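Long-range contacts in N-terminal acetyltransferase B complex subunit MDM20 (Candida albicans, PDB 5K04), which probably serves as the non-catalytic, auxiliary subunit of the NatB complex, wrapping around the catalytic subunit NAT3 that acetylates protein N-termini: residues E199-L204 against K221-N226; K412-K417 against S554-L559. All coordinates share one frame; numbering follows the deposited sequence.

Interaction 1: E199-L204 against K221-N226; sequences EIEQVL and KAMKEN
Glu201 and Asn226 form the polar link between helix 197-204 and the residue that follows helix 213-225; the short helical segments cross with 130° between their N-to-C directions, their axes 8.8 Å apart at closest. ND2 of Asn226 donates to OE1 of Glu201 at 2.9 Å, almost straight at 175°. The carboxylate lies nearly coplanar with the amide, and the bond uses the anti lone pair of OE1, the one turned away from OE2. Glu201 is fully extended (chi1 -180°), which carries its carboxylate out to the amide; the two side chains point in opposing directions, and ND2 also lies 3.4 Å from Glu201 CB. OE1 is also hydrogen-bonded to Ser228 OG, its stronger partner, and ND2 has a second acceptor in the carbonyl of Ser197; together they tie down both ends of the bond.

Apolar contact is small and close to the backbone. CG2 of Ile200, buried, rests on CB of Ala222 at 3.7 Å, and at this small residue the backbones come close, its CA 5.8 Å from that of Glu201. Separately, the CG methylene of Met223 makes a van der Waals contact with the carboxylate, 3.7 Å from Glu201 OE2, while its side chain continues onto Ala231 and Leu232 of helix 229-242. Packing of consecutive, steeply inclined helices through a small residue is consistent with the TPR-like clan of the family.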
# COMPACT_ATOMS: atom_id res chain seq x y z
N GLU A 199 9.87 -16.06 30.42
CA GLU A 199 8.82 -17.08 30.35
C GLU A 199 8.76 -17.71 28.96
O GLU A 199 8.58 -18.92 28.83
CB GLU A 199 7.48 -16.46 30.74
CG GLU A 199 7.38 -16.01 32.19
CD GLU A 199 6.15 -15.14 32.45
OE1 GLU A 199 5.86 -14.24 31.63
OE2 GLU A 199 5.47 -15.36 33.48
N ILE A 200 8.93 -16.89 27.92
CA ILE A 200 8.92 -17.40 26.54
C ILE A 200 9.96 -18.50 26.36
O ILE A 200 9.67 -19.57 25.80
CB ILE A 200 9.14 -16.24 25.55
CG1 ILE A 200 7.91 -15.33 25.48
CG2 ILE A 200 9.51 -16.76 24.18
CD1 ILE A 200 8.07 -14.14 24.55
N GLU A 201 11.20 -18.27 26.82
CA GLU A 201 12.24 -19.29 26.68
C GLU A 201 11.85 -20.56 27.43
O GLU A 201 11.98 -21.67 26.91
CB GLU A 201 13.59 -18.80 27.20
CG GLU A 201 14.67 -19.88 27.05
CD GLU A 201 16.06 -19.46 27.53
OE1 GLU A 201 16.21 -18.34 28.08
OE2 GLU A 201 17.00 -20.27 27.36
N GLN A 202 11.39 -20.40 28.67
CA GLN A 202 10.97 -21.53 29.48
C GLN A 202 9.83 -22.30 28.81
O GLN A 202 9.85 -23.53 28.76
CB GLN A 202 10.58 -21.03 30.88
CG GLN A 202 10.19 -22.09 31.85
CD GLN A 202 11.26 -23.17 31.98
OE1 GLN A 202 12.45 -22.88 32.04
NE2 GLN A 202 10.83 -24.43 32.02
N VAL A 203 8.86 -21.58 28.24
CA VAL A 203 7.73 -22.24 27.59
C VAL A 203 8.18 -22.94 26.31
O VAL A 203 7.95 -24.14 26.13
CB VAL A 203 6.61 -21.22 27.30
CG1 VAL A 203 5.50 -21.87 26.46
CG2 VAL A 203 6.06 -20.70 28.60
N LEU A 204 8.83 -22.19 25.41
CA LEU A 204 9.20 -22.75 24.11
C LEU A 204 10.22 -23.87 24.21
O LEU A 204 10.31 -24.69 23.30
CB LEU A 204 9.71 -21.63 23.21
CG LEU A 204 8.65 -20.61 22.81
CD1 LEU A 204 9.17 -19.67 21.72
CD2 LEU A 204 7.37 -21.34 22.33
N LYS A 221 15.17 -14.91 19.81
CA LYS A 221 15.17 -13.54 20.33
C LYS A 221 15.06 -13.54 21.85
O LYS A 221 15.72 -12.73 22.52
CB LYS A 221 14.00 -12.77 19.71
CG LYS A 221 13.82 -11.40 20.26
CD LYS A 221 12.59 -10.72 19.66
CE LYS A 221 12.47 -9.31 20.22
NZ LYS A 221 11.24 -8.63 19.76
N ALA A 222 14.25 -14.43 22.40
CA ALA A 222 14.10 -14.53 23.85
C ALA A 222 15.41 -14.93 24.51
O ALA A 222 15.88 -14.26 25.44
CB ALA A 222 12.98 -15.52 24.18
N MET A 223 16.03 -16.02 24.03
CA MET A 223 17.32 -16.46 24.57
C MET A 223 18.35 -15.36 24.55
O MET A 223 19.12 -15.18 25.50
CB MET A 223 17.85 -17.65 23.78
CG MET A 223 17.07 -18.92 23.95
SD MET A 223 17.26 -19.83 22.45
CE MET A 223 17.73 -21.22 23.30
N LYS A 224 18.40 -14.61 23.45
CA LYS A 224 19.35 -13.51 23.36
C LYS A 224 19.06 -12.47 24.43
O LYS A 224 19.97 -12.03 25.15
CB LYS A 224 19.31 -12.89 21.97
CG LYS A 224 20.37 -11.85 21.71
CD LYS A 224 19.98 -11.03 20.49
CE LYS A 224 20.99 -9.94 20.18
NZ LYS A 224 20.47 -9.14 19.03
N GLU A 225 17.78 -12.09 24.58
CA GLU A 225 17.40 -11.10 25.59
C GLU A 225 17.65 -11.61 27.00
O GLU A 225 18.00 -10.82 27.89
CB GLU A 225 15.92 -10.73 25.41
CG GLU A 225 15.71 -9.42 24.63
CD GLU A 225 14.33 -9.31 23.98
OE1 GLU A 225 13.33 -9.60 24.67
OE2 GLU A 225 14.26 -8.94 22.79
N ASN A 226 17.48 -12.91 27.24
CA ASN A 226 17.76 -13.48 28.56
C ASN A 226 19.25 -13.75 28.78
O ASN A 226 19.63 -14.18 29.88
CB ASN A 226 16.99 -14.78 28.75
CG ASN A 226 15.49 -14.63 28.51
OD1 ASN A 226 14.93 -13.53 28.64
ND2 ASN A 226 14.83 -15.75 28.17

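Interaction 2: K412-K417 against S554-L559; sequences KLWLMK and SEWNGL
Leu413 and Glu555 bring their CA atoms to 6.1 Å where helix 409-419 meets a short 3-10 segment, 554-556, which runs on into a type II beta turn from Trp556 to Leu559. Trp414 reaches across with its indole: NE1 donates to the carbonyl O of Glu555 at 2.8 Å, bent to 151° and tilted from the carbonyl plane. The far edge of the same indole, CZ2 and CH2, points at the face of Trp556 in an edge-to-face pair, the six-membered ring centroids 5.0 Å apart and the planes at 81°. Glu555 folds back over one face of Trp414. Its chi1 of 83° sets CG over the indole, 3.5 Å from Trp414 NE1, and the bend at chi2 then turns the carboxylate toward Lys417. There Lys417 NZ forms a salt bridge with Glu555 OE2 at 2.9 Å, through the anti lone pair; the bend of the lysine chain at chi3 carries NZ over that same Trp414 face. Leu413 CB meets Glu555 CB at 3.9 Å, the two side chains lying across one another. Tyr448 touches both Lys417 and Glu555, and Val381 of helix 372-383 touches both tryptophans. Burial of the ion pair means that each charge probably stabilises the other in its ionised form, while the indole gives the Glu555 carbonyl of the 3-10 segment a donor.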
# COMPACT_ATOMS: atom_id res chain seq x y z
N LYS A 412 11.22 3.70 -15.83
CA LYS A 412 9.83 4.06 -16.11
C LYS A 412 9.28 4.99 -15.04
O LYS A 412 8.63 6.00 -15.36
CB LYS A 412 8.98 2.80 -16.21
CG LYS A 412 9.19 2.03 -17.51
CD LYS A 412 8.25 0.87 -17.61
CE LYS A 412 8.40 0.14 -18.95
NZ LYS A 412 7.30 -0.88 -19.06
N LEU A 413 9.53 4.68 -13.77
CA LEU A 413 9.02 5.54 -12.70
C LEU A 413 9.59 6.94 -12.82
O LEU A 413 8.87 7.93 -12.67
CB LEU A 413 9.35 4.94 -11.33
CG LEU A 413 8.72 3.58 -11.02
CD1 LEU A 413 9.18 3.09 -9.67
CD2 LEU A 413 7.23 3.69 -11.05
N TRP A 414 10.89 7.03 -13.10
CA TRP A 414 11.53 8.34 -13.21
C TRP A 414 10.99 9.11 -14.41
O TRP A 414 10.74 10.32 -14.31
CB TRP A 414 13.05 8.16 -13.32
CG TRP A 414 13.70 8.09 -11.98
CD1 TRP A 414 14.09 6.96 -11.31
CD2 TRP A 414 13.99 9.20 -11.11
NE1 TRP A 414 14.62 7.30 -10.09
CE2 TRP A 414 14.57 8.66 -9.94
CE3 TRP A 414 13.81 10.59 -11.21
CZ2 TRP A 414 14.98 9.47 -8.86
CZ3 TRP A 414 14.24 11.40 -10.15
CH2 TRP A 414 14.81 10.83 -8.98
N LEU A 415 10.77 8.42 -15.53
CA LEU A 415 10.17 9.05 -16.70
C LEU A 415 8.83 9.70 -16.35
O LEU A 415 8.53 10.82 -16.78
CB LEU A 415 10.00 8.02 -17.82
CG LEU A 415 9.45 8.57 -19.14
CD1 LEU A 415 10.32 9.76 -19.61
CD2 LEU A 415 9.38 7.48 -20.20
N MET A 416 8.01 9.00 -15.54
CA MET A 416 6.75 9.60 -15.10
C MET A 416 6.99 10.81 -14.20
O MET A 416 6.31 11.83 -14.33
CB MET A 416 5.89 8.54 -14.40
CG MET A 416 5.15 7.63 -15.38
SD MET A 416 3.84 6.62 -14.72
CE MET A 416 4.82 5.62 -13.71
N LYS A 417 8.00 10.73 -13.31
CA LYS A 417 8.31 11.88 -12.44
C LYS A 417 8.70 13.10 -13.27
O LYS A 417 8.25 14.21 -12.98
CB LYS A 417 9.43 11.52 -11.46
CG LYS A 417 9.05 10.41 -10.49
CD LYS A 417 10.17 10.05 -9.49
CE LYS A 417 10.66 11.25 -8.71
NZ LYS A 417 11.61 10.83 -7.62
N SER A 554 10.70 2.99 -4.37
CA SER A 554 11.08 1.99 -5.37
C SER A 554 11.94 2.57 -6.48
O SER A 554 12.82 1.88 -7.00
CB SER A 554 9.83 1.34 -5.95
OG SER A 554 9.14 0.63 -4.93
N GLU A 555 11.73 3.84 -6.85
CA GLU A 555 12.55 4.43 -7.90
C GLU A 555 13.96 4.77 -7.42
O GLU A 555 14.78 5.22 -8.24
CB GLU A 555 11.86 5.68 -8.48
CG GLU A 555 12.04 6.99 -7.71
CD GLU A 555 11.00 7.19 -6.62
OE1 GLU A 555 10.59 6.18 -6.03
OE2 GLU A 555 10.61 8.36 -6.36
N TRP A 556 14.25 4.54 -6.14
CA TRP A 556 15.55 4.80 -5.52
C TRP A 556 16.27 3.53 -5.12
O TRP A 556 17.33 3.60 -4.48
CB TRP A 556 15.40 5.68 -4.28
CG TRP A 556 14.93 7.08 -4.55
CD1 TRP A 556 13.66 7.58 -4.38
CD2 TRP A 556 15.73 8.18 -5.01
NE1 TRP A 556 13.63 8.91 -4.70
CE2 TRP A 556 14.88 9.31 -5.09
CE3 TRP A 556 17.08 8.31 -5.37
CZ2 TRP A 556 15.33 10.57 -5.54
CZ3 TRP A 556 17.53 9.56 -5.80
CH2 TRP A 556 16.66 10.67 -5.88
N ASN A 557 15.72 2.36 -5.46
CA ASN A 557 16.27 1.09 -5.01
C ASN A 557 17.67 0.89 -5.57
O ASN A 557 17.87 0.90 -6.78
CB ASN A 557 15.35 -0.06 -5.45
CG ASN A 557 15.50 -1.28 -4.58
OD1 ASN A 557 15.01 -1.31 -3.45
ND2 ASN A 557 16.15 -2.31 -5.10
N GLY A 558 18.64 0.75 -4.67
CA GLY A 558 20.03 0.65 -5.06
C GLY A 558 20.71 1.97 -5.30
O GLY A 558 21.89 1.99 -5.65
N LEU A 559 19.99 3.08 -5.12
CA LEU A 559 20.55 4.42 -5.20
C LEU A 559 20.45 5.07 -3.83
O LEU A 559 19.67 4.65 -2.97
CB LEU A 559 19.83 5.30 -6.21
CG LEU A 559 19.73 4.95 -7.69
CD1 LEU A 559 18.77 3.80 -7.93
CD2 LEU A 559 19.23 6.18 -8.40

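Overall arrangement
The two contacts follow one another along the chain without touching: their centres lie about 42 Å apart, their nearest atoms about 24 Å. Interaction 1 sits about 36 Å from the centre of the chain and joins near neighbours in sequence, with no other protein chain on its segments. Interaction 2, about 18 Å from the centre, brings together segments 137 residues apart, and its surroundings include the catalytic partner: Leu413 packs on Leu20 of the NAT3 chain, Ser554 on Pro17 of NAT3, and Asn557 OD1 is hydrogen-bonded to Gln53 NE2 of the NAT3 chain. Interaction 1 belongs to the helical scaffold, interaction 2 to the interface with the enzyme, which probably carries the coenzyme A.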